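Local coordinates for Alr3699 protein (Nostoc sp., PDB 4XSO) that is of unknown specific function but belongs to the glycosyltransferases with the GT-B fold of two Rossmann-like domains, at residues 187-191 / 192-196; 201-205 / 206-210; 299-302 / 303-307. All coordinates share one frame; numbering follows the deposited sequence.

Interaction 1: 187-191 / 192-196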
ATOM      1  N   TYR A 187     -22.033  37.007   0.280  1.00 29.94           N
ATOM      2  CA  TYR A 187     -22.206  37.304  -1.122  1.00 33.15           C
ATOM      3  C   TYR A 187     -23.144  38.505  -1.298  1.00 31.99           C
ATOM      4  O   TYR A 187     -23.583  38.817  -2.396  1.00 31.65           O
ATOM      5  CB  TYR A 187     -22.642  36.042  -1.884  1.00 31.09           C
ATOM      6  CG  TYR A 187     -21.538  35.026  -1.868  1.00 32.95           C
ATOM      7  CD1 TYR A 187     -20.523  35.043  -2.819  1.00 34.35           C
ATOM      8  CD2 TYR A 187     -21.467  34.038  -0.846  1.00 35.16           C
ATOM      9  CE1 TYR A 187     -19.470  34.124  -2.773  1.00 35.90           C
ATOM     10  CE2 TYR A 187     -20.433  33.110  -0.815  1.00 33.75           C
ATOM     11  CZ  TYR A 187     -19.432  33.146  -1.787  1.00 35.37           C
ATOM     12  OH  TYR A 187     -18.377  32.247  -1.715  1.00 35.16           O
ATOM     13  N   LYS A 188     -23.423  39.182  -0.190  1.00 33.74           N
ATOM     14  CA  LYS A 188     -24.277  40.365  -0.216  1.00 32.73           C
ATOM     15  C   LYS A 188     -23.364  41.614  -0.219  1.00 32.02           C
ATOM     16  O   LYS A 188     -22.439  41.718   0.595  1.00 38.86           O
ATOM     17  CB  LYS A 188     -25.183  40.374   1.011  1.00 36.23           C
ATOM     18  CG  LYS A 188     -26.132  39.194   1.004  1.00 37.33           C
ATOM     19  CD  LYS A 188     -26.852  39.041   2.315  1.00 43.78           C
ATOM     20  CE  LYS A 188     -28.272  38.545   2.077  1.00 47.38           C
ATOM     21  NZ  LYS A 188     -28.268  37.301   1.307  1.00 49.69           N
ATOM     22  N   THR A 189     -23.615  42.511  -1.152  1.00 35.69           N
ATOM     23  CA  THR A 189     -22.903  43.787  -1.291  1.00 34.09           C
ATOM     24  C   THR A 189     -23.908  44.958  -1.435  1.00 32.12           C
ATOM     25  O   THR A 189     -24.873  44.840  -2.152  1.00 30.67           O
ATOM     26  CB  THR A 189     -21.955  43.746  -2.524  1.00 38.53           C
ATOM     27  OG1 THR A 189     -21.102  42.622  -2.420  1.00 36.19           O
ATOM     28  CG2 THR A 189     -21.077  45.010  -2.601  1.00 38.97           C
ATOM     29  N   SER A 190     -23.685  46.066  -0.715  1.00 35.88           N
ATOM     30  CA  SER A 190     -24.587  47.225  -0.778  1.00 39.23           C
ATOM     31  C   SER A 190     -24.486  47.897  -2.135  1.00 37.09           C
ATOM     32  O   SER A 190     -23.383  47.929  -2.714  1.00 33.81           O
ATOM     33  CB  SER A 190     -24.223  48.304   0.235  1.00 38.47           C
ATOM     34  OG  SER A 190     -22.837  48.684   0.121  1.00 46.41           O
ATOM     35  N   PRO A 191     -25.574  48.508  -2.562  1.00 41.54           N
ATOM     36  CA  PRO A 191     -25.612  49.375  -3.757  1.00 48.31           C
ATOM     37  C   PRO A 191     -24.568  50.469  -3.773  1.00 49.07           C
ATOM     38  O   PRO A 191     -24.021  50.783  -4.832  1.00 38.11           O
ATOM     39  CB  PRO A 191     -27.002  49.967  -3.689  1.00 47.59           C
ATOM     40  CG  PRO A 191     -27.817  48.805  -3.139  1.00 49.33           C
ATOM     41  CD  PRO A 191     -26.950  48.217  -2.073  1.00 44.07           C
ATOM     42  N   SER A 192     -24.243  51.022  -2.611  1.00 47.40           N
ATOM     43  CA  SER A 192     -23.240  52.075  -2.588  1.00 50.31           C
ATOM     44  C   SER A 192     -21.786  51.573  -2.707  1.00 47.88           C
ATOM     45  O   SER A 192     -20.945  52.283  -3.230  1.00 47.04           O
ATOM     46  CB  SER A 192     -23.452  52.980  -1.360  1.00 54.98           C
ATOM     47  OG  SER A 192     -23.329  52.211  -0.184  1.00 63.46           O
ATOM     48  N   ASP A 193     -21.467  50.371  -2.228  1.00 41.26           N
ATOM     49  CA  ASP A 193     -20.174  49.747  -2.532  1.00 39.65           C
ATOM     50  C   ASP A 193     -20.084  49.389  -4.042  1.00 39.82           C
ATOM     51  O   ASP A 193     -19.047  49.572  -4.637  1.00 37.95           O
ATOM     52  CB  ASP A 193     -19.927  48.461  -1.707  1.00 43.82           C
ATOM     53  CG  ASP A 193     -19.550  48.753  -0.248  1.00 51.24           C
ATOM     54  OD1 ASP A 193     -19.243  49.921   0.061  1.00 50.83           O
ATOM     55  OD2 ASP A 193     -19.566  47.829   0.604  1.00 66.89           O
ATOM     56  N   ILE A 194     -21.176  48.887  -4.615  1.00 34.79           N
ATOM     57  CA  ILE A 194     -21.242  48.548  -6.020  1.00 36.52           C
ATOM     58  C   ILE A 194     -20.906  49.790  -6.840  1.00 39.22           C
ATOM     59  O   ILE A 194     -19.968  49.782  -7.600  1.00 35.46           O
ATOM     60  CB  ILE A 194     -22.617  47.981  -6.442  1.00 35.56           C
ATOM     61  CG1 ILE A 194     -22.845  46.595  -5.825  1.00 38.45           C
ATOM     62  CG2 ILE A 194     -22.740  47.874  -7.970  1.00 38.79           C
ATOM     63  CD1 ILE A 194     -24.283  46.087  -5.963  1.00 38.05           C
ATOM     64  N   SER A 195     -21.637  50.873  -6.608  1.00 43.47           N
ATOM     65  CA  SER A 195     -21.458  52.116  -7.386  1.00 44.22           C
ATOM     66  C   SER A 195     -20.048  52.639  -7.269  1.00 41.13           C
ATOM     67  O   SER A 195     -19.450  53.022  -8.268  1.00 37.20           O
ATOM     68  CB  SER A 195     -22.483  53.179  -6.965  1.00 47.58           C
ATOM     69  OG  SER A 195     -22.273  54.352  -7.754  1.00 58.40           O
ATOM     70  N   LYS A 196     -19.465  52.596  -6.074  1.00 41.12           N
ATOM     71  CA  LYS A 196     -18.095  53.057  -5.940  1.00 42.41           C
ATOM     72  C   LYS A 196     -17.090  52.233  -6.693  1.00 39.85           C
ATOM     73  O   LYS A 196     -16.101  52.744  -7.290  1.00 37.78           O
ATOM     74  CB  LYS A 196     -17.693  53.127  -4.450  1.00 46.94           C
ATOM     75  CG  LYS A 196     -18.248  54.386  -3.766  1.00 60.78           C
ATOM     76  CD  LYS A 196     -18.146  55.648  -4.673  1.00 68.70           C
ATOM     77  CE  LYS A 196     -18.118  56.986  -3.933  1.00 74.72           C
ATOM     78  NZ  LYS A 196     -16.739  57.376  -3.491  1.00 72.11           N
TER
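P191 O receives the backbone N-H of S195 at 3.0 Å, the donor tilted 27° from the carbonyl plane. One residue earlier, S190 O accepts the N-H of I194 at 3.1 Å, in the carbonyl plane and nearly straight at the hydrogen (163°), while the hydroxyl of the same serine reaches the next amide back. S190 OG takes the N-H of D193 at 3.2 Å. The turn about chi1 (53°) that sets OG between the backbone N and the carbonyl carbon is what swings it over the start of the helix. This makes S190 the N-cap of helix 191-201, the first helix of the C-terminal Rossmann-like domain of the GT-B fold, with P191 opening its first turn. Apolar contacts flank the cap. T189 and I194 pack on A281 of helix 276-282; P191, S192 and D193 are exposed. T189 sends CG2 across D193, meeting its CB at 3.7 Å with the two side chains at about a right angle, and the same methyl lies 4.0 Å from I194 CG1. I194 CG1 in turn folds back to 3.4 Å from S190 O.

Interaction 2: 201-205 / 206-210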
ATOM      1  N   LEU A 201     -13.272  51.420 -11.086  1.00 37.86           N
ATOM      2  CA  LEU A 201     -12.873  50.547 -12.150  1.00 37.53           C
ATOM      3  C   LEU A 201     -13.084  51.216 -13.458  1.00 44.10           C
ATOM      4  O   LEU A 201     -12.636  50.706 -14.451  1.00 39.46           O
ATOM      5  CB  LEU A 201     -13.665  49.249 -12.109  1.00 35.47           C
ATOM      6  CG  LEU A 201     -13.248  48.320 -11.008  1.00 35.56           C
ATOM      7  CD1 LEU A 201     -14.051  47.047 -11.075  1.00 34.93           C
ATOM      8  CD2 LEU A 201     -11.750  48.039 -11.099  1.00 45.04           C
ATOM      9  N   GLY A 202     -13.824  52.319 -13.485  1.00 45.39           N
ATOM     10  CA  GLY A 202     -14.002  53.024 -14.727  1.00 41.12           C
ATOM     11  C   GLY A 202     -15.033  52.372 -15.610  1.00 44.65           C
ATOM     12  O   GLY A 202     -15.050  52.617 -16.804  1.00 38.99           O
ATOM     13  N   VAL A 203     -15.982  51.640 -15.024  1.00 38.58           N
ATOM     14  CA  VAL A 203     -16.979  50.980 -15.850  1.00 39.85           C
ATOM     15  C   VAL A 203     -18.379  51.376 -15.553  1.00 37.87           C
ATOM     16  O   VAL A 203     -19.292  50.602 -15.813  1.00 41.25           O
ATOM     17  CB  VAL A 203     -16.908  49.463 -15.663  1.00 39.26           C
ATOM     18  CG1 VAL A 203     -15.580  48.953 -16.164  1.00 44.58           C
ATOM     19  CG2 VAL A 203     -17.082  49.097 -14.168  1.00 39.83           C
ATOM     20  N   ALA A 204     -18.575  52.546 -14.986  1.00 41.18           N
ATOM     21  CA  ALA A 204     -19.901  52.905 -14.424  1.00 45.64           C
ATOM     22  C   ALA A 204     -20.983  53.047 -15.486  1.00 43.22           C
ATOM     23  O   ALA A 204     -22.126  52.638 -15.285  1.00 42.08           O
ATOM     24  CB  ALA A 204     -19.817  54.155 -13.568  1.00 42.28           C
ATOM     25  N   ASN A 205     -20.611  53.535 -16.656  1.00 42.57           N
ATOM     26  CA  ASN A 205     -21.585  53.639 -17.740  1.00 44.25           C
ATOM     27  C   ASN A 205     -21.561  52.487 -18.693  1.00 39.96           C
ATOM     28  O   ASN A 205     -22.153  52.571 -19.745  1.00 44.52           O
ATOM     29  CB  ASN A 205     -21.378  54.953 -18.510  1.00 49.26           C
ATOM     30  CG  ASN A 205     -21.565  56.159 -17.620  1.00 54.41           C
ATOM     31  OD1 ASN A 205     -22.648  56.379 -17.106  1.00 67.53           O
ATOM     32  ND2 ASN A 205     -20.504  56.914 -17.399  1.00 60.96           N
ATOM     33  N   ASN A 206     -20.891  51.401 -18.333  1.00 36.39           N
ATOM     34  CA  ASN A 206     -20.841  50.217 -19.179  1.00 35.99           C
ATOM     35  C   ASN A 206     -21.810  49.067 -18.758  1.00 35.24           C
ATOM     36  O   ASN A 206     -22.275  49.002 -17.595  1.00 40.49           O
ATOM     37  CB  ASN A 206     -19.431  49.643 -19.145  1.00 36.71           C
ATOM     38  CG  ASN A 206     -18.403  50.586 -19.706  1.00 44.45           C
ATOM     39  OD1 ASN A 206     -17.374  50.841 -19.082  1.00 48.14           O
ATOM     40  ND2 ASN A 206     -18.640  51.048 -20.901  1.00 42.51           N
ATOM     41  N   PHE A 207     -22.020  48.133 -19.683  1.00 34.33           N
ATOM     42  CA  PHE A 207     -22.598  46.824 -19.344  1.00 34.57           C
ATOM     43  C   PHE A 207     -21.423  45.889 -19.149  1.00 34.59           C
ATOM     44  O   PHE A 207     -20.702  45.539 -20.098  1.00 37.75           O
ATOM     45  CB  PHE A 207     -23.553  46.299 -20.420  1.00 35.35           C
ATOM     46  CG  PHE A 207     -24.348  45.101 -20.010  1.00 35.30           C
ATOM     47  CD1 PHE A 207     -23.801  43.824 -20.132  1.00 34.81           C
ATOM     48  CD2 PHE A 207     -25.623  45.247 -19.440  1.00 36.56           C
ATOM     49  CE1 PHE A 207     -24.501  42.722 -19.723  1.00 36.84           C
ATOM     50  CE2 PHE A 207     -26.353  44.126 -19.059  1.00 37.43           C
ATOM     51  CZ  PHE A 207     -25.790  42.856 -19.214  1.00 37.79           C
ATOM     52  N   VAL A 208     -21.219  45.491 -17.898  1.00 31.92           N
ATOM     53  CA  VAL A 208     -20.038  44.788 -17.518  1.00 33.47           C
ATOM     54  C   VAL A 208     -20.281  43.271 -17.389  1.00 34.07           C
ATOM     55  O   VAL A 208     -21.052  42.801 -16.562  1.00 33.37           O
ATOM     56  CB  VAL A 208     -19.516  45.344 -16.180  1.00 34.50           C
ATOM     57  CG1 VAL A 208     -18.315  44.547 -15.696  1.00 32.60           C
ATOM     58  CG2 VAL A 208     -19.135  46.811 -16.300  1.00 34.14           C
ATOM     59  N   VAL A 209     -19.558  42.523 -18.183  1.00 29.42           N
ATOM     60  CA  VAL A 209     -19.533  41.090 -18.094  1.00 31.41           C
ATOM     61  C   VAL A 209     -18.264  40.649 -17.405  1.00 31.57           C
ATOM     62  O   VAL A 209     -17.143  40.922 -17.884  1.00 31.01           O
ATOM     63  CB  VAL A 209     -19.554  40.415 -19.473  1.00 30.21           C
ATOM     64  CG1 VAL A 209     -19.621  38.908 -19.305  1.00 33.70           C
ATOM     65  CG2 VAL A 209     -20.733  40.896 -20.288  1.00 32.93           C
ATOM     66  N   GLY A 210     -18.400  39.920 -16.295  1.00 31.36           N
ATOM     67  CA  GLY A 210     -17.242  39.514 -15.515  1.00 29.79           C
ATOM     68  C   GLY A 210     -16.954  38.041 -15.736  1.00 29.91           C
ATOM     69  O   GLY A 210     -17.876  37.203 -15.802  1.00 31.23           O
TER
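V203 lays its CB against CG2 of V208 at 3.5 Å, the two side chains crossing at about a right angle. The contact closes the connection between helix 191-201 and strand 207-212, an inner strand of the parallel sheet in the C-terminal Rossmann-like domain. G202, with positive phi, ends the helix in a Schellman motif, and a type I beta turn from V203 to N206 then redirects the chain into the strand. N206 N donates to V203 O at 3.1 Å to close that turn. Its N-H points fairly well at the oxygen (158°), but the donor stands above the carbonyl plane, 63° out of it, so it does not use a lone pair. With CG anti to its own carbonyl carbon (chi1 -63°), the N206 side chain folds back toward V203, its CB 3.5 Å from V203 O, and crosses the valine at about a right angle. The two ends of its amide part company: ND2 makes a weak hydrogen bond to Q234 O, next to strand 235-240, while OD1 turns inward to the turn. R198, one helical turn before the end of the helix, bonds through NH2 to both A204 O and N206 O, tying the helix to the turn, and its side chain also touches V203 and V208. The valine pair is buried; A204 and N205 are exposed. V208 N also bonds OD2 of D284, and the V208 backbone pairs with L285. Beside the turn, N206 OD1 comes to 3.3 Å from V203 CA.

Interaction 3: 299-302 / 303-307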
ATOM      1  N   VAL A 299     -17.955  29.236  -9.191  1.00 30.41           N
ATOM      2  CA  VAL A 299     -18.218  30.599  -9.652  1.00 30.69           C
ATOM      3  C   VAL A 299     -19.664  30.849 -10.060  1.00 28.14           C
ATOM      4  O   VAL A 299     -20.204  31.960  -9.905  1.00 33.98           O
ATOM      5  CB  VAL A 299     -17.293  30.943 -10.861  1.00 35.13           C
ATOM      6  CG1 VAL A 299     -17.748  32.177 -11.575  1.00 39.94           C
ATOM      7  CG2 VAL A 299     -15.873  31.132 -10.331  1.00 43.27           C
ATOM      8  N   ILE A 300     -20.276  29.830 -10.604  1.00 30.98           N
ATOM      9  CA  ILE A 300     -21.642  29.907 -11.055  1.00 30.99           C
ATOM     10  C   ILE A 300     -22.483  30.070  -9.763  1.00 29.26           C
ATOM     11  O   ILE A 300     -23.261  30.961  -9.652  1.00 32.24           O
ATOM     12  CB  ILE A 300     -22.045  28.643 -11.789  1.00 30.68           C
ATOM     13  CG1 ILE A 300     -21.221  28.492 -13.088  1.00 37.06           C
ATOM     14  CG2 ILE A 300     -23.540  28.653 -12.082  1.00 33.58           C
ATOM     15  CD1 ILE A 300     -21.450  27.126 -13.771  1.00 33.66           C
ATOM     16  N   VAL A 301     -22.329  29.192  -8.812  1.00 31.26           N
ATOM     17  CA  VAL A 301     -23.038  29.383  -7.507  1.00 30.42           C
ATOM     18  C   VAL A 301     -22.746  30.707  -6.831  1.00 28.51           C
ATOM     19  O   VAL A 301     -23.634  31.343  -6.305  1.00 32.61           O
ATOM     20  CB  VAL A 301     -22.768  28.221  -6.541  1.00 28.02           C
ATOM     21  CG1 VAL A 301     -23.492  28.459  -5.189  1.00 28.03           C
ATOM     22  CG2 VAL A 301     -23.245  26.942  -7.158  1.00 31.01           C
ATOM     23  N   GLU A 302     -21.513  31.175  -6.890  1.00 31.84           N
ATOM     24  CA  GLU A 302     -21.166  32.439  -6.248  1.00 34.69           C
ATOM     25  C   GLU A 302     -21.888  33.598  -6.883  1.00 35.32           C
ATOM     26  O   GLU A 302     -22.428  34.437  -6.198  1.00 28.12           O
ATOM     27  CB  GLU A 302     -19.656  32.653  -6.230  1.00 33.03           C
ATOM     28  CG  GLU A 302     -19.073  31.688  -5.218  1.00 33.72           C
ATOM     29  CD  GLU A 302     -17.575  31.747  -5.109  1.00 45.41           C
ATOM     30  OE1 GLU A 302     -16.912  31.671  -6.165  1.00 43.63           O
ATOM     31  OE2 GLU A 302     -17.094  31.799  -3.952  1.00 41.15           O
ATOM     32  N   ALA A 303     -21.973  33.557  -8.201  1.00 30.35           N
ATOM     33  CA  ALA A 303     -22.646  34.602  -8.956  1.00 30.83           C
ATOM     34  C   ALA A 303     -24.136  34.664  -8.605  1.00 30.73           C
ATOM     35  O   ALA A 303     -24.711  35.740  -8.430  1.00 29.31           O
ATOM     36  CB  ALA A 303     -22.426  34.330 -10.434  1.00 33.13           C
ATOM     37  N   MET A 304     -24.724  33.481  -8.457  1.00 29.69           N
ATOM     38  CA  MET A 304     -26.141  33.326  -8.135  1.00 30.65           C
ATOM     39  C   MET A 304     -26.384  33.896  -6.719  1.00 29.06           C
ATOM     40  O   MET A 304     -27.311  34.661  -6.486  1.00 33.31           O
ATOM     41  CB  MET A 304     -26.534  31.847  -8.227  1.00 33.88           C
ATOM     42  CG  MET A 304     -26.509  31.261  -9.647  1.00 31.13           C
ATOM     43  SD  MET A 304     -26.899  29.471  -9.742  1.00 25.41           S
ATOM     44  CE  MET A 304     -28.533  29.764 -10.156  1.00 36.37           C
ATOM     45  N   LEU A 305     -25.541  33.540  -5.780  1.00 28.51           N
ATOM     46  CA  LEU A 305     -25.683  34.035  -4.403  1.00 29.49           C
ATOM     47  C   LEU A 305     -25.480  35.508  -4.369  1.00 31.41           C
ATOM     48  O   LEU A 305     -25.975  36.178  -3.435  1.00 29.70           O
ATOM     49  CB  LEU A 305     -24.652  33.345  -3.503  1.00 28.32           C
ATOM     50  CG  LEU A 305     -24.940  31.900  -3.174  1.00 28.10           C
ATOM     51  CD1 LEU A 305     -23.708  31.261  -2.563  1.00 30.97           C
ATOM     52  CD2 LEU A 305     -26.101  31.804  -2.243  1.00 31.73           C
ATOM     53  N   CYS A 306     -24.734  36.065  -5.348  1.00 31.14           N
ATOM     54  CA  CYS A 306     -24.575  37.516  -5.371  1.00 29.92           C
ATOM     55  C   CYS A 306     -25.803  38.133  -5.998  1.00 34.81           C
ATOM     56  O   CYS A 306     -25.872  39.334  -6.206  1.00 35.18           O
ATOM     57  CB  CYS A 306     -23.350  37.996  -6.141  1.00 32.10           C
ATOM     58  SG  CYS A 306     -21.763  37.571  -5.479  1.00 33.30           S
ATOM     59  N   GLY A 307     -26.776  37.323  -6.363  1.00 29.55           N
ATOM     60  CA  GLY A 307     -27.915  37.904  -7.005  1.00 33.35           C
ATOM     61  C   GLY A 307     -27.630  38.431  -8.396  1.00 32.17           C
ATOM     62  O   GLY A 307     -28.216  39.394  -8.766  1.00 31.55           O
TER
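V301 and L305 lie side by side one helical turn apart and point the same way, CG1 of V301 meeting CD1 of L305 at 3.8 Å. They belong to helix 298-305, the helix of a beta-alpha-beta crossover between strands 285-287 and 310-313 in the C-terminal Rossmann-like domain. The inward faces are closely packed. I300 and M304 make a second parallel pair, CG2 to SD at 4.2 Å. The M304 chain runs extended as far as SD and then bends at chi3 (98°), turning its terminal methyl off the line of the chain. I300, A303 and M304 press on strand 310-313 through A312 and V310, while M304 and L305 share A364 of helix 350-368 and V301 reaches F368 farther along it. Backbone bonds run through the same turns: A303 N to V299 O at 2.9 Å, M304 N to I300 O, and L305 N to V301 O at 3.0 Å. The other flank, with V299, E302 and C306, is less deeply buried and faces M280 of helix 276-282. There E302 holds its CG anti to the carbonyl carbon (chi1 -72°), and the chain, extended beyond CG, puts OE2 within bonding distance of Y187 OH. That hydrogen bond fixes the outer end of the side chain. The helix finishes in a Schellman motif at G307, whose phi is positive and whose N bonds M304 O at 2.7 Å. C306 N also reaches back, to E302 O at 2.9 Å, a more bent bond (135°), and C306 SG stands 3.3 Å from that same oxygen.

How the interactions relate
All three interactions lie on the same side of the chain's centre. Interactions 1 and 2 bracket helix 191-201: one caps its start, the other carries its end into strand 207-212, with centres about 14 Å apart and nearest atoms about 5 Å apart. Interaction 3, distant in sequence, touches the lead-in to the cap directly, although the two centres are about 15 Å apart. Y187 is the bridge: besides its 2.6 Å bond from OH to E302 OE2, its CB packs at 3.7 Å on L305 O and its O lies 3.8 Å from C306 SG. Interactions 2 and 3 do not touch, their centres being about 18 Å and their nearest atoms about 7 Å apart. Helix 276-282 touches both interaction 1 and interaction 3.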